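Local coordinates for phosphoenolpyruvate-protein phosphotransferase (Coxiella burnetii, PDB 3TRC) that probably transfers phosphate from phosphoenolpyruvate to a histidine of an acceptor protein, this piece being its GAF domain, a likely regulatory module, at residues A[80-83]-A[89-92]; A[40-45]-A[110-115]; A[132-135]-A[139-142]; A[4-9]-A[145-150]. All coordinates share one frame; numbering follows the deposited sequence.

In the fold
The four contacts are spread over the six-stranded antiparallel sheet of the GAF domain and the helices packed on it. Interaction 1 sets helix 78-86 against edge strand 90-92. Interaction 2 brings the chain ahead of strand 114-122 to the start of strand 42-49, and interaction 3 follows in the last part of strand 125-134, which lies between those two strands; the centres of interactions 2 and 3 are about 8 Å apart. N91 links interactions 1, 3 and 4 through F140 O and E145 OE1. Interaction 4, about 19 Å from interaction 1 centre to centre, joins the first and last helices; along the chain its loop encloses the other three, so all the strands of the sheet lie, in sequence, between these two helices.

Interaction 1 of 4, residues A[80-83]-A[89-92]; sequences IGLV and PINL. With NA (sodium ion), chain C; PO4 (phosphate ion), chain B.
I90 points its side chain from edge strand 90-92 of the GAF-domain sheet at helix 78-86, where L82 and V83 receive it. The side chains meet through carbon alone, over a small area, and CD1 of I90 does most of the touching. In I90 the CG1 branch stands anti to the carbonyl carbon (chi1 -60°) and continues extended, carrying the CD1 methyl across to the helix, 3.7 Å from L82 CG; the I90 and L82 side chains cross at about a right angle. The V83 side chain runs oblique to that of I90 and meets it with one branch: CG2 sits 3.7 Å from I90 CD1 and also touches CG1 and CB of the isoleucine. With CG1 of V83 anti to its backbone N (chi1 175°), CG2 is the methyl left on the I90 side. V83 is buried, packing also on I129 and P119 of the sheet, while L82 reaches H98 in a loop.

The same helical turn serves two ions with its backbone. G81 O, at 2.9 Å, is one ligand of the sodium ion, whose site also includes Y55 and E85. A phosphate, probably from the crystallisation liquor, is held near the start of the helix by backbone amides, L79 N among them, with R104 adding its guanidinium. I80 N donates to phosphate O3 at 2.9 Å in a nearly straight bond, N-H...O 169°.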
loop_
_atom_site.group_PDB
_atom_site.type_symbol
_atom_site.label_atom_id
_atom_site.label_comp_id
_atom_site.label_asym_id
_atom_site.label_seq_id
_atom_site.Cartn_x
_atom_site.Cartn_y
_atom_site.Cartn_z
ATOM N N ILE A 80 19.917 -8.367 12.640
ATOM C CA ILE A 80 18.930 -7.296 12.601
ATOM C C ILE A 80 19.616 -5.931 12.479
ATOM O O ILE A 80 19.180 -5.070 11.706
ATOM C CB ILE A 80 17.969 -7.371 13.807
ATOM C CG1 ILE A 80 17.095 -8.619 13.667
ATOM C CG2 ILE A 80 17.113 -6.121 13.900
ATOM C CD1 ILE A 80 16.245 -8.951 14.879
ATOM N N GLY A 81 20.706 -5.751 13.222
ATOM C CA GLY A 81 21.523 -4.558 13.088
ATOM C C GLY A 81 22.049 -4.393 11.673
ATOM O O GLY A 81 22.101 -3.287 11.140
ATOM N N LEU A 82 22.433 -5.499 11.048
ATOM C CA LEU A 82 22.966 -5.428 9.692
ATOM C C LEU A 82 21.897 -4.960 8.701
ATOM O O LEU A 82 22.180 -4.155 7.814
ATOM C CB LEU A 82 23.568 -6.772 9.283
ATOM C CG LEU A 82 24.348 -6.805 7.971
ATOM C CD1 LEU A 82 25.463 -5.756 7.967
ATOM C CD2 LEU A 82 24.904 -8.204 7.729
ATOM N N VAL A 83 20.666 -5.446 8.861
ATOM C CA VAL A 83 19.561 -4.962 8.038
ATOM C C VAL A 83 19.422 -3.443 8.179
ATOM O O VAL A 83 19.278 -2.723 7.193
ATOM C CB VAL A 83 18.218 -5.599 8.447
ATOM C CG1 VAL A 83 17.073 -4.976 7.655
ATOM C CG2 VAL A 83 18.256 -7.118 8.275
ATOM N N PRO A 89 16.958 -5.215 2.307
ATOM C CA PRO A 89 16.524 -6.489 2.882
ATOM C C PRO A 89 17.652 -7.514 2.965
ATOM O O PRO A 89 18.550 -7.542 2.118
ATOM C CB PRO A 89 15.442 -6.967 1.902
ATOM C CG PRO A 89 14.974 -5.723 1.215
ATOM C CD PRO A 89 16.187 -4.851 1.109
ATOM N N ILE A 90 17.601 -8.347 3.999
ATOM C CA ILE A 90 18.448 -9.524 4.087
ATOM C C ILE A 90 17.525 -10.739 4.102
ATOM O O ILE A 90 16.654 -10.867 4.965
ATOM C CB ILE A 90 19.352 -9.503 5.335
ATOM C CG1 ILE A 90 20.262 -8.270 5.308
ATOM C CG2 ILE A 90 20.190 -10.773 5.403
ATOM C CD1 ILE A 90 21.250 -8.203 6.468
ATOM N N ASN A 91 17.711 -11.613 3.120
ATOM C CA ASN A 91 16.842 -12.763 2.885
ATOM C C ASN A 91 17.701 -14.022 2.888
ATOM O O ASN A 91 18.509 -14.233 1.974
ATOM C CB ASN A 91 16.165 -12.574 1.526
ATOM C CG ASN A 91 15.056 -13.574 1.255
ATOM O OD1 ASN A 91 14.982 -14.632 1.866
ATOM N ND2 ASN A 91 14.188 -13.232 0.306
ATOM N N LEU A 92 17.542 -14.854 3.913
ATOM C CA LEU A 92 18.410 -16.015 4.100
ATOM C C LEU A 92 17.612 -17.292 4.330
ATOM O O LEU A 92 16.509 -17.255 4.870
ATOM C CB LEU A 92 19.331 -15.785 5.300
ATOM C CG LEU A 92 20.132 -14.485 5.290
ATOM C CD1 LEU A 92 20.750 -14.210 6.659
ATOM C CD2 LEU A 92 21.191 -14.520 4.206
HETATM NA NA NA C . 21.655 -1.010 12.874
HETATM P P PO4 B . 20.564 -10.876 15.934
HETATM O O1 PO4 B . 21.190 -10.292 17.174
HETATM O O2 PO4 B . 19.547 -11.927 16.323
HETATM O O3 PO4 B . 19.884 -9.803 15.128
HETATM O O4 PO4 B . 21.622 -11.539 15.088
#

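Interaction 2 of 4, residues A[40-45]-A[110-115]; sequences ADACSL and EDYHGF
The Y112 ring reaches from the loop before strand 114-122 to D41 and A42, at the start of strand 42-49 in the GAF-domain sheet. The apolar part of the contact is carried by two beta carbons. A42 CB packs 3.6 Å from Y112 CZ, and D41 CB lies 3.8 Å from Y112 CE1; both approach the ring obliquely. With CG anti to the carbonyl carbon (chi1 -55°), Y112 extends its phenol end toward strand 42-49. On one face of the ring sits the carbonyl carbon of E110, offset toward the rim.

The polar part runs through one water, which lies at the ring edge in its plane. It donates to D41 O at 3.0 Å and to E110 OE2 at 2.7 Å, and is 2.8 Å from Y112 OH in a third hydrogen bond. The D41 carboxylate is engaged otherwise, its OD2 accepting from L135 N. D41 and A42 both face Q133 in a classic beta bulge, which brings the two neighbouring residues to the same ring.

The water thus joins a backbone carbonyl, a carboxylate and a phenol, so that the hydroxyl has a polar partner at the edge of a contact otherwise made by carbon.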
loop_
_atom_site.group_PDB
_atom_site.type_symbol
_atom_site.label_atom_id
_atom_site.label_comp_id
_atom_site.label_asym_id
_atom_site.label_seq_id
_atom_site.Cartn_x
_atom_site.Cartn_y
_atom_site.Cartn_z
ATOM N N ALA A 40 4.119 -17.584 7.637
ATOM C CA ALA A 40 5.416 -17.629 8.292
ATOM C C ALA A 40 5.189 -18.021 9.745
ATOM O O ALA A 40 4.063 -17.989 10.228
ATOM C CB ALA A 40 6.117 -16.275 8.204
ATOM N N ASP A 41 6.254 -18.384 10.450
ATOM C CA ASP A 41 6.099 -18.864 11.823
ATOM C C ASP A 41 6.306 -17.802 12.895
ATOM O O ASP A 41 5.780 -17.929 14.000
ATOM C CB ASP A 41 6.996 -20.071 12.069
ATOM C CG ASP A 41 6.744 -21.172 11.073
ATOM O OD1 ASP A 41 5.576 -21.605 10.947
ATOM O OD2 ASP A 41 7.697 -21.572 10.382
ATOM N N ALA A 42 7.048 -16.751 12.564
ATOM C CA ALA A 42 7.185 -15.618 13.465
ATOM C C ALA A 42 7.341 -14.323 12.682
ATOM O O ALA A 42 7.879 -14.308 11.579
ATOM C CB ALA A 42 8.367 -15.822 14.422
ATOM N N CYS A 43 6.823 -13.238 13.238
ATOM C CA CYS A 43 7.005 -11.930 12.639
ATOM C C CYS A 43 7.089 -10.923 13.765
ATOM O O CYS A 43 6.265 -10.933 14.676
ATOM C CB CYS A 43 5.856 -11.591 11.688
ATOM S SG CYS A 43 6.051 -10.010 10.851
ATOM N N SER A 44 8.105 -10.072 13.703
ATOM C CA SER A 44 8.352 -9.077 14.739
ATOM C C SER A 44 8.609 -7.716 14.117
ATOM O O SER A 44 9.143 -7.619 13.013
ATOM C CB SER A 44 9.559 -9.487 15.597
ATOM O OG SER A 44 9.335 -10.758 16.196
ATOM N N LEU A 45 8.229 -6.669 14.837
ATOM C CA LEU A 45 8.429 -5.310 14.361
ATOM C C LEU A 45 9.168 -4.533 15.439
ATOM O O LEU A 45 8.741 -4.500 16.591
ATOM C CB LEU A 45 7.080 -4.661 14.034
ATOM C CG LEU A 45 7.122 -3.395 13.177
ATOM C CD1 LEU A 45 5.801 -3.198 12.449
ATOM C CD2 LEU A 45 7.472 -2.180 14.019
ATOM N N GLU A 110 11.476 -20.704 19.514
ATOM C CA GLU A 110 11.604 -21.799 18.555
ATOM C C GLU A 110 12.854 -21.645 17.693
ATOM O O GLU A 110 13.386 -20.546 17.545
ATOM C CB GLU A 110 10.366 -21.888 17.656
ATOM C CG GLU A 110 9.123 -22.425 18.338
ATOM C CD GLU A 110 8.180 -23.105 17.362
ATOM O OE1 GLU A 110 8.380 -24.309 17.086
ATOM O OE2 GLU A 110 7.246 -22.442 16.869
ATOM N N ASP A 111 13.315 -22.755 17.124
ATOM C CA ASP A 111 14.507 -22.756 16.282
ATOM C C ASP A 111 14.189 -22.360 14.845
ATOM O O ASP A 111 13.947 -23.218 13.995
ATOM C CB ASP A 111 15.178 -24.129 16.299
ATOM C CG ASP A 111 15.987 -24.366 17.557
ATOM O OD1 ASP A 111 16.705 -23.437 17.986
ATOM O OD2 ASP A 111 15.902 -25.481 18.116
ATOM N N TYR A 112 14.206 -21.062 14.571
ATOM C CA TYR A 112 13.932 -20.580 13.221
ATOM C C TYR A 112 15.176 -20.630 12.352
ATOM O O TYR A 112 16.304 -20.616 12.850
ATOM C CB TYR A 112 13.369 -19.157 13.244
ATOM C CG TYR A 112 12.149 -19.023 14.110
ATOM C CD1 TYR A 112 10.971 -19.686 13.789
ATOM C CD2 TYR A 112 12.171 -18.241 15.257
ATOM C CE1 TYR A 112 9.849 -19.572 14.584
ATOM C CE2 TYR A 112 11.054 -18.119 16.056
ATOM C CZ TYR A 112 9.897 -18.785 15.719
ATOM O OH TYR A 112 8.786 -18.662 16.522
ATOM N N HIS A 113 14.960 -20.695 11.044
ATOM C CA HIS A 113 16.062 -20.744 10.100
ATOM C C HIS A 113 15.869 -19.723 8.993
ATOM O O HIS A 113 16.646 -18.778 8.885
ATOM C CB HIS A 113 16.230 -22.163 9.554
ATOM C CG HIS A 113 16.645 -23.149 10.599
ATOM N ND1 HIS A 113 17.967 -23.405 10.895
ATOM C CD2 HIS A 113 15.916 -23.911 11.448
ATOM C CE1 HIS A 113 18.035 -24.297 11.867
ATOM N NE2 HIS A 113 16.804 -24.621 12.222
ATOM N N GLY A 114 14.826 -19.898 8.184
ATOM C CA GLY A 114 14.502 -18.926 7.153
ATOM C C GLY A 114 14.305 -17.555 7.774
ATOM O O GLY A 114 13.700 -17.444 8.837
ATOM N N PHE A 115 14.804 -16.518 7.106
ATOM C CA PHE A 115 14.859 -15.169 7.680
ATOM C C PHE A 115 14.662 -14.110 6.602
ATOM O O PHE A 115 15.310 -14.144 5.554
ATOM C CB PHE A 115 16.220 -14.959 8.366
ATOM C CG PHE A 115 16.440 -13.574 8.931
ATOM C CD1 PHE A 115 16.930 -12.544 8.133
ATOM C CD2 PHE A 115 16.226 -13.322 10.280
ATOM C CE1 PHE A 115 17.161 -11.275 8.664
ATOM C CE2 PHE A 115 16.453 -12.055 10.820
ATOM C CZ PHE A 115 16.922 -11.032 10.010
HETATM O O HOH W 1 6.372 -19.971 16.054
#

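Interaction 3 of 4, residues A[132-135]-A[139-142]; sequences IQQL and HFAE
Q134 lays its side-chain amide over one face of the F140 ring, an amide-aromatic stack between strand 125-134 and the loop that leads into helix 142-164. The two planes are only 10° apart. Q134 CD is 3.5 Å from F140 CZ, and NE2 stands 3.7 Å above the ring plane, offset toward the rim. The two side chains come from opposite directions, so the amide overlaps the outer end of the ring. In Q134, CG lies between the backbone N and the carbonyl carbon (chi1 54°), beyond which the chain is extended and carries the amide out over the phenyl.

Apolar packing comes from I132, two residues back on the strand. Its CG2 methyl approaches obliquely, 3.6 Å from F140 CE1, while the other branch leads away from the loop. The backbone carbon of Q133 lies at the ring edge, near its plane.

Polar links fix the rotation of the amide. Q134 NE2 donates directly to H138 O and also to a water at 3.1 Å; that water in turn donates to H139 O at 2.8 Å. One amide nitrogen thereby holds two successive loop carbonyls, one directly and one through water.

The loop is pinned to the sheet through F140: its ring and I132 both pack on L116 of strand 114-122, and its carbonyl accepts from N91 ND2 of edge strand 90-92. A141 then takes the N-cap position of helix 142-164, whose first residue, E142, salt-bridges K8 of the second subunit.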
loop_
_atom_site.group_PDB
_atom_site.type_symbol
_atom_site.label_atom_id
_atom_site.label_comp_id
_atom_site.label_asym_id
_atom_site.label_seq_id
_atom_site.Cartn_x
_atom_site.Cartn_y
_atom_site.Cartn_z
ATOM N N ILE A 132 10.796 -11.330 9.603
ATOM C CA ILE A 132 9.933 -12.473 9.344
ATOM C C ILE A 132 10.782 -13.747 9.407
ATOM O O ILE A 132 11.862 -13.805 8.837
ATOM C CB ILE A 132 9.241 -12.365 7.962
ATOM C CG1 ILE A 132 8.526 -11.014 7.807
ATOM C CG2 ILE A 132 8.247 -13.500 7.778
ATOM C CD1 ILE A 132 9.363 -9.947 7.111
ATOM N N GLN A 133 10.302 -14.753 10.127
ATOM C CA GLN A 133 11.088 -15.968 10.315
ATOM C C GLN A 133 10.239 -17.201 10.088
ATOM O O GLN A 133 9.024 -17.166 10.239
ATOM C CB GLN A 133 11.684 -16.003 11.723
ATOM C CG GLN A 133 12.476 -14.745 12.085
ATOM C CD GLN A 133 13.011 -14.776 13.507
ATOM O OE1 GLN A 133 12.390 -14.244 14.434
ATOM N NE2 GLN A 133 14.170 -15.400 13.687
ATOM N N GLN A 134 10.885 -18.293 9.702
ATOM C CA GLN A 134 10.178 -19.557 9.580
ATOM C C GLN A 134 11.072 -20.707 10.010
ATOM O O GLN A 134 12.297 -20.594 10.005
ATOM C CB GLN A 134 9.638 -19.768 8.160
ATOM C CG GLN A 134 10.670 -19.656 7.063
ATOM C CD GLN A 134 10.033 -19.467 5.697
ATOM O OE1 GLN A 134 8.811 -19.379 5.574
ATOM N NE2 GLN A 134 10.862 -19.407 4.665
ATOM N N LEU A 135 10.439 -21.804 10.402
ATOM C CA LEU A 135 11.153 -22.988 10.849
ATOM C C LEU A 135 11.903 -23.671 9.707
ATOM O O LEU A 135 12.990 -24.213 9.914
ATOM C CB LEU A 135 10.170 -23.963 11.498
ATOM C CG LEU A 135 9.452 -23.439 12.746
ATOM C CD1 LEU A 135 8.225 -24.283 13.064
ATOM C CD2 LEU A 135 10.401 -23.379 13.937
ATOM N N HIS A 139 14.768 -19.642 2.124
ATOM C CA HIS A 139 14.652 -18.200 2.025
ATOM C C HIS A 139 13.233 -17.846 1.581
ATOM O O HIS A 139 12.413 -18.730 1.318
ATOM C CB HIS A 139 15.701 -17.617 1.080
ATOM C CG HIS A 139 15.465 -17.933 -0.360
ATOM N ND1 HIS A 139 15.936 -19.082 -0.958
ATOM C CD2 HIS A 139 14.816 -17.244 -1.328
ATOM C CE1 HIS A 139 15.586 -19.087 -2.232
ATOM N NE2 HIS A 139 14.904 -17.984 -2.481
ATOM N N PHE A 140 12.938 -16.554 1.528
ATOM C CA PHE A 140 11.619 -16.095 1.120
ATOM C C PHE A 140 11.592 -15.777 -0.368
ATOM O O PHE A 140 12.502 -15.139 -0.895
ATOM C CB PHE A 140 11.176 -14.896 1.969
ATOM C CG PHE A 140 10.860 -15.262 3.395
ATOM C CD1 PHE A 140 9.547 -15.417 3.810
ATOM C CD2 PHE A 140 11.882 -15.483 4.312
ATOM C CE1 PHE A 140 9.253 -15.774 5.116
ATOM C CE2 PHE A 140 11.597 -15.829 5.618
ATOM C CZ PHE A 140 10.280 -15.979 6.021
ATOM N N ALA A 141 10.548 -16.246 -1.047
ATOM C CA ALA A 141 10.483 -16.118 -2.491
ATOM C C ALA A 141 10.290 -14.665 -2.918
ATOM O O ALA A 141 9.957 -13.804 -2.105
ATOM C CB ALA A 141 9.369 -16.994 -3.045
ATOM N N GLU A 142 10.508 -14.406 -4.201
ATOM C CA GLU A 142 10.477 -13.043 -4.729
ATOM C C GLU A 142 9.197 -12.279 -4.406
ATOM O O GLU A 142 9.256 -11.109 -4.024
ATOM C CB GLU A 142 10.697 -13.068 -6.242
ATOM C CG GLU A 142 10.789 -11.699 -6.882
ATOM C CD GLU A 142 11.048 -11.781 -8.376
ATOM O OE1 GLU A 142 10.826 -12.860 -8.967
ATOM O OE2 GLU A 142 11.483 -10.769 -8.957
HETATM O O HOH W 2 9.706 -19.201 1.806
#

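Interaction 4 of 4, residues A[4-9]-A[145-150]; sequences MNMLKI and EAFCVT
F147 of helix 142-164 reaches across to M6 and I9 on helix 3-19, wedging its ring against one turn of the N-terminal helix. M6 is selenomethionine, and its selenium forms a Met-aromatic contact: SE lies 4.4 Å from the centroid of the F147 ring, 31° off the ring normal. The selenium also packs 3.8 Å from F147 CB. The bend of the M6 chain at chi2 (-62°) brings SE beside the base of the phenyl group. At the far end of the ring, I9 CG2 sits 3.5 Å from F147 CZ, and the two side chains cross at about a right angle. Between these two contacts M6 O lies 3.6 Å from F147 CD1. CG of F147 is anti to the backbone N (chi1 168°), which projects the ring off its helix toward helix 3-19.

One turn on, T150 OG1 donates to A146 O at 2.7 Å, and T150 N reaches the same oxygen from the opposite face of its plane, so the carbonyl just before F147 is gripped twice.

Around this, F147 also touches L10 of helix 3-19 and L34 of helix 23-37, both M6 and F147 touch L38 in the loop after helix 23-37, and I9 rests on A37. M6 packs on L7 of the second subunit, placing this junction at the dimer interface, while C148 faces L116 and I118 of strand 114-122.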
loop_
_atom_site.group_PDB
_atom_site.type_symbol
_atom_site.label_atom_id
_atom_site.label_comp_id
_atom_site.label_asym_id
_atom_site.label_seq_id
_atom_site.Cartn_x
_atom_site.Cartn_y
_atom_site.Cartn_z
HETATM N N MSE A 4 -0.166 -13.503 -7.208
HETATM C CA MSE A 4 -1.567 -13.085 -7.201
HETATM C C MSE A 4 -2.131 -13.071 -5.777
HETATM O O MSE A 4 -2.845 -12.148 -5.395
HETATM C CB MSE A 4 -2.422 -13.972 -8.115
HETATM C CG MSE A 4 -3.882 -13.558 -8.171
HETATM SE SE MSE A 4 -4.201 -11.910 -9.186
HETATM C CE MSE A 4 -4.070 -12.638 -10.988
ATOM N N ASN A 5 -1.800 -14.090 -4.989
ATOM C CA ASN A 5 -2.198 -14.104 -3.582
ATOM C C ASN A 5 -1.635 -12.911 -2.824
ATOM O O ASN A 5 -2.361 -12.213 -2.121
ATOM C CB ASN A 5 -1.736 -15.389 -2.897
ATOM C CG ASN A 5 -2.590 -16.575 -3.255
ATOM O OD1 ASN A 5 -2.144 -17.483 -3.949
ATOM N ND2 ASN A 5 -3.827 -16.582 -2.772
HETATM N N MSE A 6 -0.334 -12.684 -2.969
HETATM C CA MSE A 6 0.317 -11.557 -2.312
HETATM C C MSE A 6 -0.447 -10.272 -2.584
HETATM O O MSE A 6 -0.675 -9.459 -1.693
HETATM C CB MSE A 6 1.761 -11.415 -2.800
HETATM C CG MSE A 6 2.636 -12.597 -2.474
HETATM SE SE MSE A 6 2.767 -12.844 -0.555
HETATM C CE MSE A 6 1.700 -14.435 -0.368
ATOM N N LEU A 7 -0.843 -10.092 -3.837
ATOM C CA LEU A 7 -1.546 -8.896 -4.250
ATOM C C LEU A 7 -2.858 -8.707 -3.482
ATOM O O LEU A 7 -3.166 -7.614 -3.018
ATOM C CB LEU A 7 -1.809 -8.982 -5.749
ATOM C CG LEU A 7 -2.093 -7.713 -6.525
ATOM C CD1 LEU A 7 -1.076 -6.613 -6.205
ATOM C CD2 LEU A 7 -2.072 -8.073 -7.999
ATOM N N LYS A 8 -3.620 -9.783 -3.334
ATOM C CA LYS A 8 -4.895 -9.709 -2.632
ATOM C C LYS A 8 -4.719 -9.622 -1.116
ATOM O O LYS A 8 -5.540 -9.024 -0.420
ATOM C CB LYS A 8 -5.771 -10.902 -3.000
ATOM C CG LYS A 8 -6.132 -10.953 -4.469
ATOM C CD LYS A 8 -7.008 -12.148 -4.754
ATOM C CE LYS A 8 -7.388 -12.217 -6.221
ATOM N NZ LYS A 8 -7.829 -13.590 -6.582
ATOM N N ILE A 9 -3.652 -10.226 -0.607
ATOM C CA ILE A 9 -3.329 -10.107 0.808
ATOM C C ILE A 9 -2.991 -8.659 1.112
ATOM O O ILE A 9 -3.437 -8.105 2.114
ATOM C CB ILE A 9 -2.136 -10.993 1.193
ATOM C CG1 ILE A 9 -2.516 -12.463 1.045
ATOM C CG2 ILE A 9 -1.665 -10.683 2.624
ATOM C CD1 ILE A 9 -1.336 -13.402 1.011
ATOM N N GLU A 145 9.094 -11.309 -0.677
ATOM C CA GLU A 145 9.919 -10.158 -0.355
ATOM C C GLU A 145 9.267 -8.869 -0.865
ATOM O O GLU A 145 9.184 -7.891 -0.133
ATOM C CB GLU A 145 11.342 -10.317 -0.899
ATOM C CG GLU A 145 12.253 -9.165 -0.504
ATOM C CD GLU A 145 13.689 -9.351 -0.949
ATOM O OE1 GLU A 145 14.142 -10.509 -1.062
ATOM O OE2 GLU A 145 14.367 -8.326 -1.176
ATOM N N ALA A 146 8.783 -8.882 -2.106
ATOM C CA ALA A 146 8.134 -7.707 -2.685
ATOM C C ALA A 146 6.914 -7.286 -1.863
ATOM O O ALA A 146 6.688 -6.099 -1.612
ATOM C CB ALA A 146 7.742 -7.978 -4.134
ATOM N N PHE A 147 6.131 -8.268 -1.442
ATOM C CA PHE A 147 4.988 -8.028 -0.579
ATOM C C PHE A 147 5.409 -7.352 0.723
ATOM O O PHE A 147 4.848 -6.331 1.120
ATOM C CB PHE A 147 4.295 -9.350 -0.270
ATOM C CG PHE A 147 3.281 -9.257 0.819
ATOM C CD1 PHE A 147 2.020 -8.755 0.567
ATOM C CD2 PHE A 147 3.591 -9.673 2.100
ATOM C CE1 PHE A 147 1.087 -8.669 1.573
ATOM C CE2 PHE A 147 2.662 -9.588 3.103
ATOM C CZ PHE A 147 1.411 -9.088 2.845
ATOM N N CYS A 148 6.400 -7.932 1.381
ATOM C CA CYS A 148 6.855 -7.412 2.667
ATOM C C CYS A 148 7.498 -6.026 2.552
ATOM O O CYS A 148 7.331 -5.179 3.432
ATOM C CB CYS A 148 7.810 -8.406 3.334
ATOM S SG CYS A 148 7.056 -9.917 3.959
ATOM N N VAL A 149 8.240 -5.797 1.474
ATOM C CA VAL A 149 8.869 -4.501 1.246
ATOM C C VAL A 149 7.808 -3.438 0.997
ATOM O O VAL A 149 7.850 -2.353 1.578
ATOM C CB VAL A 149 9.868 -4.551 0.076
ATOM C CG1 VAL A 149 10.246 -3.143 -0.373
ATOM C CG2 VAL A 149 11.100 -5.340 0.478
ATOM N N THR A 150 6.847 -3.760 0.137
ATOM C CA THR A 150 5.766 -2.834 -0.166
ATOM C C THR A 150 5.001 -2.496 1.104
ATOM O O THR A 150 4.651 -1.334 1.346
ATOM C CB THR A 150 4.815 -3.429 -1.235
ATOM O OG1 THR A 150 5.570 -3.726 -2.413
ATOM C CG2 THR A 150 3.726 -2.438 -1.587
#